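Local coordinates for 70 kDa protein (Xanthomonas sp., PDB 4B2N) that is a dihaem c-type cytochrome that acts as a rubber oxygenase, a dioxygenase that cleaves the polyisoprene of latex processively, at residues K35-P40 against Q90-A95; G52-P57 against L61-Y66; T115-I120 against P131-Q136; D371-A374 against A380-K383; R474-I479 against P485-L490. All blocks are in the same frame, centred on the assembly; numbering follows the deposited sequence.

Interaction 1. Residues K35-P40 against Q90-A95; sequences KPDSTP and QFRASA
R92 reaches out from its helix to the loop at K35-D37 and holds it by the edge of its guanidinium group. Its CB points toward the loop, and the aliphatic part, CB through CD, serves as a spacer that spans the gap; the chain bends at chi3 (-76°), which turns the flat head across the turn. NE, the first polar atom, meets a water at 2.9 Å, and the same water donates to D37 OD1 at 2.6 Å. At the tip, NH2 does most of the work: it donates to K35 O at 3.0 Å and to D37 OD1, also at 3.0 Å. The second bond is nearly straight (160°), lies close to the guanidinium plane and uses the anti lone pair of the carboxylate oxygen, making a salt bridge. NH1 adds a weak bond to K35 O, so that this carbonyl is gripped by both terminal nitrogens; NH1 also makes a weak bond to C32 O. Arginine suits the place because its planar array of N-H groups can serve a carbonyl, a carboxylate and a water together. D37 is the second residue of the type I beta turn P36-T39, and its short side chain keeps the charge beside the turn's backbone. The carboxylate and guanidinium planes are 42° apart, with the water linking them on the NE side. Backbone bonds of D37 with G89 and of T39 with C88 tie the same loop to the start of helix 88-104, whose buried F91 packs against helices 27-32 and 333-345 while R92 pins the loop at the surface.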
# COMPACT_ATOMS: atom_id res chain seq x y z
N LYS A 35 5.41 -25.32 17.28
CA LYS A 35 4.70 -25.35 18.56
C LYS A 35 3.31 -25.82 18.25
O LYS A 35 2.78 -25.57 17.16
CB LYS A 35 4.67 -23.99 19.26
CG LYS A 35 6.02 -23.35 19.60
CD LYS A 35 6.90 -24.29 20.41
CE LYS A 35 7.58 -23.60 21.58
NZ LYS A 35 7.93 -22.20 21.24
N PRO A 36 2.72 -26.56 19.19
CA PRO A 36 1.39 -27.04 18.95
C PRO A 36 0.33 -25.91 18.89
O PRO A 36 0.55 -24.81 19.39
CB PRO A 36 1.15 -27.97 20.15
CG PRO A 36 2.09 -27.49 21.21
CD PRO A 36 3.30 -27.05 20.46
N ASP A 37 -0.82 -26.23 18.34
CA ASP A 37 -1.97 -25.33 18.20
C ASP A 37 -2.40 -24.64 19.50
O ASP A 37 -2.82 -23.47 19.49
CB ASP A 37 -3.14 -26.15 17.68
CG ASP A 37 -3.07 -26.36 16.16
OD1 ASP A 37 -2.10 -25.89 15.51
OD2 ASP A 37 -4.03 -26.95 15.63
N SER A 38 -2.36 -25.38 20.61
CA SER A 38 -2.84 -24.86 21.86
C SER A 38 -1.81 -23.91 22.43
O SER A 38 -2.09 -23.23 23.40
CB SER A 38 -3.07 -26.03 22.84
OG SER A 38 -1.78 -26.57 23.15
N THR A 39 -0.62 -23.80 21.86
CA THR A 39 0.29 -22.85 22.49
C THR A 39 -0.16 -21.36 22.53
O THR A 39 -0.65 -20.84 21.53
CB THR A 39 1.81 -23.06 22.19
OG1 THR A 39 2.46 -21.82 21.92
CG2 THR A 39 2.10 -24.02 21.19
N PRO A 40 -0.04 -20.70 23.74
CA PRO A 40 -0.56 -19.35 23.90
C PRO A 40 0.18 -18.47 22.91
O PRO A 40 1.40 -18.61 22.78
CB PRO A 40 -0.14 -18.96 25.35
CG PRO A 40 -0.06 -20.27 26.07
CD PRO A 40 0.44 -21.27 25.03
N GLN A 90 -5.28 -20.90 16.57
CA GLN A 90 -6.27 -19.87 16.18
C GLN A 90 -5.67 -18.89 15.18
O GLN A 90 -6.28 -18.61 14.14
CB GLN A 90 -6.79 -19.13 17.38
CG GLN A 90 -7.80 -19.97 18.18
CD GLN A 90 -8.23 -19.16 19.42
OE1 GLN A 90 -7.94 -17.98 19.53
NE2 GLN A 90 -8.96 -19.82 20.34
N PHE A 91 -4.45 -18.46 15.44
CA PHE A 91 -3.83 -17.49 14.53
C PHE A 91 -3.54 -18.10 13.16
O PHE A 91 -3.90 -17.50 12.06
CB PHE A 91 -2.53 -16.99 15.18
CG PHE A 91 -1.77 -16.02 14.32
CD1 PHE A 91 -2.24 -14.71 14.12
CD2 PHE A 91 -0.59 -16.40 13.71
CE1 PHE A 91 -1.53 -13.80 13.31
CE2 PHE A 91 0.09 -15.51 12.89
CZ PHE A 91 -0.38 -14.21 12.70
N ARG A 92 -2.98 -19.32 13.19
CA ARG A 92 -2.59 -20.00 11.94
C ARG A 92 -3.84 -20.28 11.10
O ARG A 92 -3.79 -20.16 9.88
CB ARG A 92 -1.77 -21.31 12.23
CG ARG A 92 -0.39 -21.01 12.81
CD ARG A 92 0.53 -22.22 12.78
NE ARG A 92 0.15 -23.14 13.84
CZ ARG A 92 0.95 -23.55 14.83
NH1 ARG A 92 2.21 -23.19 14.90
NH2 ARG A 92 0.44 -24.38 15.76
N ALA A 93 -4.95 -20.63 11.75
CA ALA A 93 -6.19 -20.91 10.98
C ALA A 93 -6.67 -19.60 10.38
O ALA A 93 -7.10 -19.53 9.24
CB ALA A 93 -7.26 -21.39 11.95
N SER A 94 -6.60 -18.52 11.21
CA SER A 94 -6.99 -17.18 10.72
C SER A 94 -6.13 -16.76 9.51
O SER A 94 -6.66 -16.32 8.48
CB SER A 94 -6.96 -16.15 11.86
OG SER A 94 -7.27 -14.86 11.33
N ALA A 95 -4.83 -16.92 9.63
CA ALA A 95 -3.90 -16.53 8.56
C ALA A 95 -4.15 -17.39 7.30
O ALA A 95 -4.15 -16.84 6.17
CB ALA A 95 -2.43 -16.64 9.06
O HOH W 1 -2.19 -24.71 13.16

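Interaction 2. Residues G52-P57 against L61-Y66; sequences GVNSNP and LQFNAY
The amide nitrogen Q62 NE2 donates to N56 O at 3.0 Å and also bonds A59 O, so one NH2 group grips two carbonyls of the irregular loop that doubles back between helices 27-32 and 88-104. The bond to N56 O is fairly straight (157°) and lies near the amide plane. A bend at chi2 (-68°) folds the glutamine back to meet that carbonyl; the length of this residue lets it bridge the loop while its OE1 rests 3.3 Å from N54 CB. N54, the centre of an inverse gamma turn, brings its side chain in toward F63. Beside it V53 supplies the apolar part: its CG1 touches F63 CD2 at 3.9 Å and approaches the edge of the Y66 ring, with CE1 at 3.7 Å. Branched valine can thus meet two rings with one methyl, and L413 adds to the packing on V53 and F63. L61, whose CB points away from the other segment, lays CG over one face of the F63 ring, and its side chain is about 6 Å from that of C393, which is bonded to a haem. The hydroxyl of tyrosine suits the rim of this apolar patch: Y66 OH meets a water at 3.1 Å, and that water accepts from G52 N at 2.7 Å and from N54 N.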
# COMPACT_ATOMS: atom_id res chain seq x y z
N GLY A 52 5.09 5.49 27.57
CA GLY A 52 5.94 4.84 28.55
C GLY A 52 7.03 3.97 27.96
O GLY A 52 8.04 3.66 28.65
N VAL A 53 6.87 3.58 26.68
CA VAL A 53 7.82 2.62 26.07
C VAL A 53 9.22 3.20 26.11
O VAL A 53 10.21 2.47 26.28
CB VAL A 53 7.36 2.11 24.65
CG1 VAL A 53 7.29 3.25 23.63
CG2 VAL A 53 8.25 0.98 24.11
N ASN A 54 9.34 4.52 25.98
CA ASN A 54 10.68 5.11 25.84
C ASN A 54 11.23 5.37 27.24
O ASN A 54 11.42 6.53 27.57
CB ASN A 54 10.64 6.42 25.07
CG ASN A 54 10.07 6.25 23.60
OD1 ASN A 54 9.21 7.03 23.13
ND2 ASN A 54 10.62 5.31 22.90
N SER A 55 11.52 4.31 28.00
CA SER A 55 11.92 4.44 29.44
C SER A 55 13.30 5.10 29.60
O SER A 55 13.62 5.59 30.66
CB SER A 55 11.87 3.10 30.15
OG SER A 55 12.54 2.12 29.34
N ASN A 56 14.09 5.10 28.54
CA ASN A 56 15.32 5.87 28.54
C ASN A 56 15.30 7.02 27.51
O ASN A 56 15.50 6.80 26.31
CB ASN A 56 16.55 4.96 28.35
CG ASN A 56 17.82 5.77 28.07
OD1 ASN A 56 17.85 7.00 28.23
ND2 ASN A 56 18.87 5.10 27.64
N PRO A 57 15.09 8.24 27.98
CA PRO A 57 14.89 9.33 27.04
C PRO A 57 16.15 9.69 26.28
O PRO A 57 16.04 10.43 25.30
CB PRO A 57 14.50 10.51 27.94
CG PRO A 57 15.16 10.21 29.25
CD PRO A 57 15.24 8.72 29.38
N LEU A 61 17.01 5.37 19.92
CA LEU A 61 15.70 5.35 19.25
C LEU A 61 14.55 5.75 20.17
O LEU A 61 14.31 5.10 21.20
CB LEU A 61 15.46 3.96 18.67
CG LEU A 61 14.04 3.65 18.12
CD1 LEU A 61 13.66 4.58 16.95
CD2 LEU A 61 13.96 2.22 17.66
N GLN A 62 13.84 6.80 19.82
CA GLN A 62 12.64 7.23 20.59
C GLN A 62 11.41 7.01 19.71
O GLN A 62 11.23 7.75 18.75
CB GLN A 62 12.75 8.70 20.93
CG GLN A 62 14.03 8.96 21.71
CD GLN A 62 13.95 8.30 23.08
OE1 GLN A 62 12.96 8.45 23.76
NE2 GLN A 62 14.99 7.58 23.49
N PHE A 63 10.57 6.04 20.05
CA PHE A 63 9.35 5.81 19.26
C PHE A 63 8.38 6.96 19.38
O PHE A 63 8.23 7.56 20.43
CB PHE A 63 8.62 4.52 19.69
CG PHE A 63 9.46 3.28 19.58
CD1 PHE A 63 9.85 2.79 18.30
CD2 PHE A 63 9.89 2.59 20.75
CE1 PHE A 63 10.61 1.60 18.20
CE2 PHE A 63 10.70 1.43 20.65
CZ PHE A 63 11.05 0.92 19.36
N ASN A 64 7.60 7.20 18.34
CA ASN A 64 6.59 8.24 18.47
C ASN A 64 5.28 7.88 17.85
O ASN A 64 4.34 8.68 17.94
CB ASN A 64 7.09 9.60 17.98
CG ASN A 64 7.26 9.63 16.48
OD1 ASN A 64 6.76 8.79 15.77
ND2 ASN A 64 7.98 10.63 15.99
N ALA A 65 5.17 6.68 17.27
CA ALA A 65 3.89 6.31 16.65
C ALA A 65 3.34 5.11 17.41
O ALA A 65 3.78 3.96 17.17
CB ALA A 65 4.09 5.98 15.18
N TYR A 66 2.40 5.40 18.31
CA TYR A 66 1.99 4.38 19.23
C TYR A 66 0.90 3.54 18.65
O TYR A 66 0.04 4.05 17.93
CB TYR A 66 1.55 4.94 20.57
CG TYR A 66 2.65 5.68 21.30
CD1 TYR A 66 3.89 5.09 21.55
CD2 TYR A 66 2.47 6.99 21.73
CE1 TYR A 66 4.92 5.79 22.22
CE2 TYR A 66 3.50 7.69 22.39
CZ TYR A 66 4.71 7.06 22.66
OH TYR A 66 5.75 7.73 23.30
O HOH W 2 6.93 6.59 25.98

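Interaction 3. Residues T115-I120 against P131-Q136; sequences TSYHFI and PDFEEQ
F133 pushes the end of its ring between Y117 and I120, with its edge turned toward the face of the tyrosine. The two rings form an offset edge-to-face pair, centroids 5.8 Å apart and planes at 63°, in which F133 CZ stands above the Y117 ring toward its rim. Such a tilt brings the slightly positive C-H rim of one ring toward the electron-rich face of the other. On another part of the F133 rim, CE1 touches the I120 CG2 methyl at 3.8 Å, close to the phenyl plane, and the two side chains cross at about a right angle. CZ also comes within 3.5 Å of Y117 O, which approaches near the plane of the ring; this carbonyl already accepts from I120 N at 3.0 Å as the helix 114-118 ends. H118 O lies 3.8 Å from the same CZ and is bonded by R129. The phenylalanine ring can fill this place because its CG stands anti to the backbone N (chi1 173°), which carries the ring out from the first turn of its helix toward the other chain segment. A flat side chain without polar atoms suits a buried wedge of this kind, while tyrosine offers a broad face and isoleucine a compact methyl. R129 makes a cation-pi contact with F133, and the W124 ring meets it as well. The contact thus joins the C-terminal end of helix 114-118 to the N-terminal end of helix 133-141; V137 and Y141 of the latter extend the packing on Y117 and I120, and helix 218-226 also touches I120.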
# COMPACT_ATOMS: atom_id res chain seq x y z
N THR A 115 -16.48 -12.34 -20.29
CA THR A 115 -16.31 -12.35 -21.76
C THR A 115 -15.66 -11.09 -22.31
O THR A 115 -14.85 -11.13 -23.27
CB THR A 115 -17.65 -12.69 -22.48
OG1 THR A 115 -17.88 -14.08 -22.24
CG2 THR A 115 -17.55 -12.46 -24.01
N SER A 116 -15.92 -9.96 -21.67
CA SER A 116 -15.26 -8.76 -22.08
C SER A 116 -13.75 -8.83 -21.81
O SER A 116 -12.94 -8.32 -22.63
CB SER A 116 -15.77 -7.58 -21.28
OG SER A 116 -17.13 -7.29 -21.58
N TYR A 117 -13.39 -9.41 -20.66
CA TYR A 117 -11.99 -9.59 -20.37
C TYR A 117 -11.34 -10.57 -21.38
O TYR A 117 -10.28 -10.30 -21.92
CB TYR A 117 -11.75 -10.10 -18.91
CG TYR A 117 -10.36 -10.61 -18.78
CD1 TYR A 117 -9.30 -9.73 -18.46
CD2 TYR A 117 -10.06 -11.94 -18.97
CE1 TYR A 117 -8.00 -10.18 -18.37
CE2 TYR A 117 -8.76 -12.43 -18.87
CZ TYR A 117 -7.74 -11.52 -18.55
OH TYR A 117 -6.46 -11.94 -18.40
N HIS A 118 -12.04 -11.63 -21.71
CA HIS A 118 -11.59 -12.59 -22.67
C HIS A 118 -11.25 -11.94 -24.00
O HIS A 118 -10.36 -12.44 -24.72
CB HIS A 118 -12.67 -13.65 -22.88
CG HIS A 118 -12.18 -14.90 -23.55
ND1 HIS A 118 -11.14 -15.65 -23.04
CD2 HIS A 118 -12.59 -15.50 -24.73
CE1 HIS A 118 -10.94 -16.71 -23.85
NE2 HIS A 118 -11.84 -16.63 -24.88
N PHE A 119 -11.98 -10.87 -24.33
CA PHE A 119 -11.80 -10.17 -25.64
C PHE A 119 -11.08 -8.84 -25.49
O PHE A 119 -11.10 -8.02 -26.39
CB PHE A 119 -13.16 -10.04 -26.42
CG PHE A 119 -13.61 -11.36 -27.01
CD1 PHE A 119 -13.11 -11.81 -28.24
CD2 PHE A 119 -14.47 -12.20 -26.33
CE1 PHE A 119 -13.50 -13.05 -28.79
CE2 PHE A 119 -14.87 -13.45 -26.87
CZ PHE A 119 -14.38 -13.89 -28.10
N ILE A 120 -10.51 -8.55 -24.31
CA ILE A 120 -9.96 -7.21 -24.10
C ILE A 120 -8.81 -6.88 -25.05
O ILE A 120 -8.44 -5.75 -25.13
CB ILE A 120 -9.42 -7.04 -22.62
CG1 ILE A 120 -9.38 -5.55 -22.20
CG2 ILE A 120 -8.12 -7.82 -22.41
CD1 ILE A 120 -9.52 -5.46 -20.70
N PRO A 131 -1.77 -15.64 -29.49
CA PRO A 131 -1.66 -16.88 -28.70
C PRO A 131 -0.89 -16.62 -27.43
O PRO A 131 -0.90 -17.47 -26.53
CB PRO A 131 -0.90 -17.83 -29.61
CG PRO A 131 -0.17 -16.95 -30.59
CD PRO A 131 -1.13 -15.79 -30.81
N ASP A 132 -0.22 -15.46 -27.38
CA ASP A 132 0.41 -15.04 -26.10
C ASP A 132 -0.47 -14.08 -25.25
O ASP A 132 0.03 -13.35 -24.37
CB ASP A 132 1.78 -14.43 -26.34
CG ASP A 132 1.72 -13.18 -27.25
OD1 ASP A 132 0.64 -12.87 -27.76
OD2 ASP A 132 2.76 -12.52 -27.37
N PHE A 133 -1.80 -14.11 -25.48
CA PHE A 133 -2.73 -13.21 -24.83
C PHE A 133 -2.47 -13.16 -23.29
O PHE A 133 -2.37 -12.12 -22.69
CB PHE A 133 -4.16 -13.70 -25.07
CG PHE A 133 -5.21 -12.94 -24.31
CD1 PHE A 133 -5.51 -11.62 -24.64
CD2 PHE A 133 -5.91 -13.54 -23.21
CE1 PHE A 133 -6.50 -10.92 -23.92
CE2 PHE A 133 -6.90 -12.84 -22.49
CZ PHE A 133 -7.17 -11.50 -22.84
N GLU A 134 -2.37 -14.31 -22.66
CA GLU A 134 -2.33 -14.33 -21.22
C GLU A 134 -1.04 -13.62 -20.73
O GLU A 134 -1.04 -12.77 -19.83
CB GLU A 134 -2.46 -15.82 -20.80
CG GLU A 134 -2.90 -16.02 -19.37
CD GLU A 134 -2.94 -17.50 -19.01
OE1 GLU A 134 -3.61 -18.31 -19.73
OE2 GLU A 134 -2.31 -17.79 -17.98
N GLU A 135 0.07 -13.82 -21.43
CA GLU A 135 1.27 -13.07 -21.13
C GLU A 135 1.16 -11.57 -21.41
O GLU A 135 1.70 -10.76 -20.66
CB GLU A 135 2.46 -13.65 -21.90
CG GLU A 135 3.75 -12.85 -21.67
CD GLU A 135 4.98 -13.55 -22.27
OE1 GLU A 135 5.10 -13.67 -23.51
OE2 GLU A 135 5.77 -14.07 -21.50
N GLN A 136 0.57 -11.20 -22.55
CA GLN A 136 0.37 -9.79 -22.85
C GLN A 136 -0.46 -9.05 -21.80
O GLN A 136 -0.20 -7.87 -21.53
CB GLN A 136 -0.27 -9.62 -24.26
CG GLN A 136 0.78 -9.97 -25.34
CD GLN A 136 0.40 -9.41 -26.70
OE1 GLN A 136 0.26 -10.15 -27.71
NE2 GLN A 136 0.28 -8.11 -26.76

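Interaction 4. Residues D371-A374 against A380-K383; sequences DLWA and AIPK
The indole of W373 has the K383 side chain laid over one face, while I381 O and D371 OD1 lie at its edges near the ring plane. This tryptophan is the third residue of a type I beta turn, D371-A374, that also contains an Asx turn, in the loop between helices 357-369 and 391-394. K383 CB sits 3.5 Å from the centroid of the five-membered ring and only 12° off its normal, a CH-pi contact; CG and CD continue along the same face, CD being 3.7 Å from W373 CG. Extended throughout, the lysine runs across the indole and delivers its ammonium group to the aspartate beyond. Lysine suits the place because its methylenes cover an aromatic face while its end stays polar at the surface. At the indole edge, W373 NE1 donates to I381 O at 2.9 Å, with an angle of 159°, so the indole N-H is satisfied where the ring packs; I381 CG2 touches CZ2 at 4.1 Å. Next to W373, L372 belongs to a haem pocket and touches the haem, and the W373 side chain itself lies about 4 Å from it. D371 divides its carboxylate: OD1 accepts from W373 N at 2.8 Å, met from above the carboxylate plane, and OD2 forms a salt bridge with K383 NZ at 2.9 Å on its syn side, 33° out of that plane.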
# COMPACT_ATOMS: atom_id res chain seq x y z
N ASP A 371 26.17 8.75 13.53
CA ASP A 371 25.30 9.91 13.58
C ASP A 371 25.38 10.62 12.25
O ASP A 371 26.44 11.06 11.84
CB ASP A 371 25.73 10.84 14.71
CG ASP A 371 24.80 12.07 14.87
OD1 ASP A 371 23.91 12.42 14.00
OD2 ASP A 371 24.99 12.71 15.93
N LEU A 372 24.25 10.75 11.55
CA LEU A 372 24.29 11.39 10.23
C LEU A 372 24.55 12.87 10.29
O LEU A 372 24.95 13.48 9.28
CB LEU A 372 23.04 11.04 9.37
CG LEU A 372 22.96 9.54 9.02
CD1 LEU A 372 21.62 9.23 8.37
CD2 LEU A 372 24.10 9.02 8.16
N TRP A 373 24.30 13.44 11.47
CA TRP A 373 24.55 14.84 11.80
C TRP A 373 25.87 15.03 12.49
O TRP A 373 26.14 16.11 12.97
CB TRP A 373 23.45 15.36 12.72
CG TRP A 373 22.13 15.57 12.04
CD1 TRP A 373 21.59 16.77 11.57
CD2 TRP A 373 21.13 14.53 11.71
NE1 TRP A 373 20.35 16.56 11.02
CE2 TRP A 373 20.02 15.23 11.06
CE3 TRP A 373 21.05 13.15 11.91
CZ2 TRP A 373 18.88 14.56 10.61
CZ3 TRP A 373 19.90 12.47 11.43
CH2 TRP A 373 18.85 13.16 10.80
N ALA A 374 26.72 13.99 12.56
CA ALA A 374 28.04 14.14 13.22
C ALA A 374 28.89 15.23 12.60
O ALA A 374 28.79 15.52 11.41
CB ALA A 374 28.79 12.83 13.20
N ALA A 380 21.26 22.11 8.36
CA ALA A 380 19.98 22.66 7.86
C ALA A 380 18.75 21.72 7.97
O ALA A 380 17.62 22.13 7.71
CB ALA A 380 20.16 23.00 6.38
N ILE A 381 18.98 20.47 8.32
CA ILE A 381 17.87 19.50 8.46
C ILE A 381 17.63 19.29 9.93
O ILE A 381 18.51 18.73 10.59
CB ILE A 381 18.21 18.15 7.77
CG1 ILE A 381 18.44 18.41 6.27
CG2 ILE A 381 17.07 17.14 7.98
CD1 ILE A 381 19.23 17.33 5.55
N PRO A 382 16.47 19.71 10.45
CA PRO A 382 16.20 19.45 11.85
C PRO A 382 16.44 17.97 12.22
O PRO A 382 16.03 17.05 11.46
CB PRO A 382 14.71 19.78 12.01
CG PRO A 382 14.35 20.65 10.84
CD PRO A 382 15.32 20.32 9.74
N LYS A 383 17.09 17.72 13.36
CA LYS A 383 17.44 16.38 13.74
C LYS A 383 16.51 15.93 14.83
O LYS A 383 16.38 16.62 15.83
CB LYS A 383 18.92 16.30 14.25
CG LYS A 383 19.27 14.94 14.86
CD LYS A 383 20.68 14.91 15.40
CE LYS A 383 20.91 13.68 16.28
NZ LYS A 383 22.35 13.71 16.68

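Interaction 5. Residues R474-I479 against P485-L490; sequences RVPRAI and PIYSPL
P476 and Y487 lie side by side and point the same way, the CB-CG edge of the proline set down on one face of the tyrosine. P476 CG stands 3.5 Å from the centroid of the Y487 ring and 5° off its normal, almost over the centre, and CB comes within 3.4 Å of Y487 CG. Proline suits the place because its rigid, compact ring presents C-H groups to the electron-rich face of the aromatic ring in this CH-pi contact. The tyrosine ring gets there because its CG is anti to the backbone N (chi1 177°), which swings it along the helix surface toward L472 and R473. R477 crosses Y487 at about a right angle, the guanidinium and ring planes being 70° apart. Its aliphatic CG touches Y487 CD2 at 3.9 Å, and the bend at chi3 turns the head toward S488, whose OG takes a weak bond from NH1 at 3.0 Å near the guanidinium plane. The stronger partners of this head lie elsewhere: S447 O at NH1, and A444 O and a salt bridge with E275 at NH2, so a buried arginine is well supplied with acceptors. Further on, I479 CG2 meets P485 CD at 4.0 Å, and a water donates to both P476 O (2.8 Å) and P485 O (2.7 Å). As P476 has no N-H, helix 467-481 is kinked there. The whole is a helix followed by a loop that folds back along it, with a proline-tyrosine CH-pi contact as the join, away from the haem sites.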
# COMPACT_ATOMS: atom_id res chain seq x y z
N ARG A 474 -26.53 13.67 7.91
CA ARG A 474 -25.43 14.47 7.25
C ARG A 474 -25.25 15.90 7.80
O ARG A 474 -24.11 16.43 7.97
CB ARG A 474 -25.63 14.54 5.71
CG ARG A 474 -25.40 13.20 5.03
CD ARG A 474 -23.90 12.82 5.02
NE ARG A 474 -23.76 11.76 4.02
CZ ARG A 474 -22.62 11.27 3.61
NH1 ARG A 474 -21.50 11.70 4.16
NH2 ARG A 474 -22.63 10.39 2.61
N VAL A 475 -26.38 16.57 8.08
CA VAL A 475 -26.30 18.00 8.44
C VAL A 475 -25.62 18.18 9.82
O VAL A 475 -24.61 18.87 9.93
CB VAL A 475 -27.71 18.65 8.37
CG1 VAL A 475 -27.60 20.10 8.78
CG2 VAL A 475 -28.29 18.55 6.96
N PRO A 476 -26.14 17.53 10.90
CA PRO A 476 -25.47 17.72 12.18
C PRO A 476 -24.11 17.10 12.16
O PRO A 476 -23.27 17.55 12.87
CB PRO A 476 -26.33 16.95 13.21
CG PRO A 476 -27.22 16.08 12.39
CD PRO A 476 -27.41 16.82 11.10
N ARG A 477 -23.88 16.08 11.32
CA ARG A 477 -22.45 15.60 11.17
C ARG A 477 -21.52 16.70 10.64
O ARG A 477 -20.40 17.00 11.22
CB ARG A 477 -22.42 14.36 10.25
CG ARG A 477 -22.90 13.06 10.99
CD ARG A 477 -22.84 11.80 10.07
NE ARG A 477 -21.45 11.68 9.66
CZ ARG A 477 -20.44 11.21 10.37
NH1 ARG A 477 -20.63 10.68 11.59
NH2 ARG A 477 -19.21 11.30 9.87
N ALA A 478 -21.95 17.34 9.56
CA ALA A 478 -21.16 18.44 8.93
C ALA A 478 -20.95 19.59 9.93
O ALA A 478 -19.90 20.21 9.97
CB ALA A 478 -21.87 18.95 7.66
N ILE A 479 -21.97 19.86 10.75
CA ILE A 479 -21.82 20.85 11.79
C ILE A 479 -20.71 20.49 12.78
O ILE A 479 -19.83 21.33 13.11
CB ILE A 479 -23.16 21.07 12.52
CG1 ILE A 479 -24.13 21.81 11.55
CG2 ILE A 479 -22.91 21.89 13.79
CD1 ILE A 479 -25.59 21.66 12.05
N PRO A 485 -21.30 21.21 17.83
CA PRO A 485 -21.54 20.17 18.82
C PRO A 485 -21.38 18.77 18.23
O PRO A 485 -21.62 18.53 17.01
CB PRO A 485 -23.01 20.36 19.21
CG PRO A 485 -23.27 21.79 18.92
CD PRO A 485 -22.42 22.16 17.74
N ILE A 486 -20.98 17.88 19.11
CA ILE A 486 -20.86 16.46 18.81
C ILE A 486 -22.21 15.96 18.37
O ILE A 486 -23.26 16.36 18.93
CB ILE A 486 -20.38 15.71 20.04
CG1 ILE A 486 -18.88 16.02 20.21
CG2 ILE A 486 -20.67 14.21 19.89
CD1 ILE A 486 -18.31 15.64 21.57
N TYR A 487 -22.24 15.17 17.30
CA TYR A 487 -23.51 14.56 16.97
C TYR A 487 -23.27 13.04 17.06
O TYR A 487 -23.66 12.37 18.03
CB TYR A 487 -23.95 14.97 15.55
CG TYR A 487 -25.23 14.31 15.12
CD1 TYR A 487 -26.44 14.64 15.77
CD2 TYR A 487 -25.26 13.33 14.14
CE1 TYR A 487 -27.65 14.06 15.39
CE2 TYR A 487 -26.48 12.72 13.78
CZ TYR A 487 -27.65 13.11 14.39
OH TYR A 487 -28.87 12.55 14.07
N SER A 488 -22.63 12.48 16.05
CA SER A 488 -22.28 11.04 16.08
C SER A 488 -21.17 10.78 17.09
O SER A 488 -20.22 11.56 17.22
CB SER A 488 -21.78 10.59 14.72
OG SER A 488 -22.71 10.89 13.69
N PRO A 489 -21.24 9.66 17.80
CA PRO A 489 -20.10 9.54 18.73
C PRO A 489 -18.74 9.33 18.01
O PRO A 489 -18.69 8.82 16.86
CB PRO A 489 -20.47 8.34 19.57
CG PRO A 489 -21.53 7.58 18.81
CD PRO A 489 -22.17 8.53 17.82
N LEU A 490 -17.70 9.72 18.70
CA LEU A 490 -16.34 9.51 18.23
C LEU A 490 -15.84 8.10 18.56
O LEU A 490 -16.17 7.56 19.60
CB LEU A 490 -15.39 10.48 18.82
CG LEU A 490 -15.78 11.95 18.66
CD1 LEU A 490 -14.57 12.75 19.05
CD2 LEU A 490 -16.17 12.32 17.25
O HOH W 3 -23.77 18.83 15.34

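How the interactions relate
Interaction 3 is the buried one, an aromatic and methyl contact between two helix ends, whereas interactions 1 and 4 lie at the surface and each adds a salt bridge; interactions 2 and 5 are partly buried and mix apolar contacts with hydrogen bonds. Interactions 1 and 2 belong to the same long stretch between helices 27-32 and 88-104, interaction 2 within the part that interaction 1 brings together, though their nearest atoms are about 18 Å apart. Interactions 2 and 4 lie near the second haem, on the same side of the chain's centre, their own centres about 20 Å apart, and both lie across the chain's centre from interaction 3. Interactions 4 and 5 share CH-pi packing, by lysine on tryptophan and proline on tyrosine.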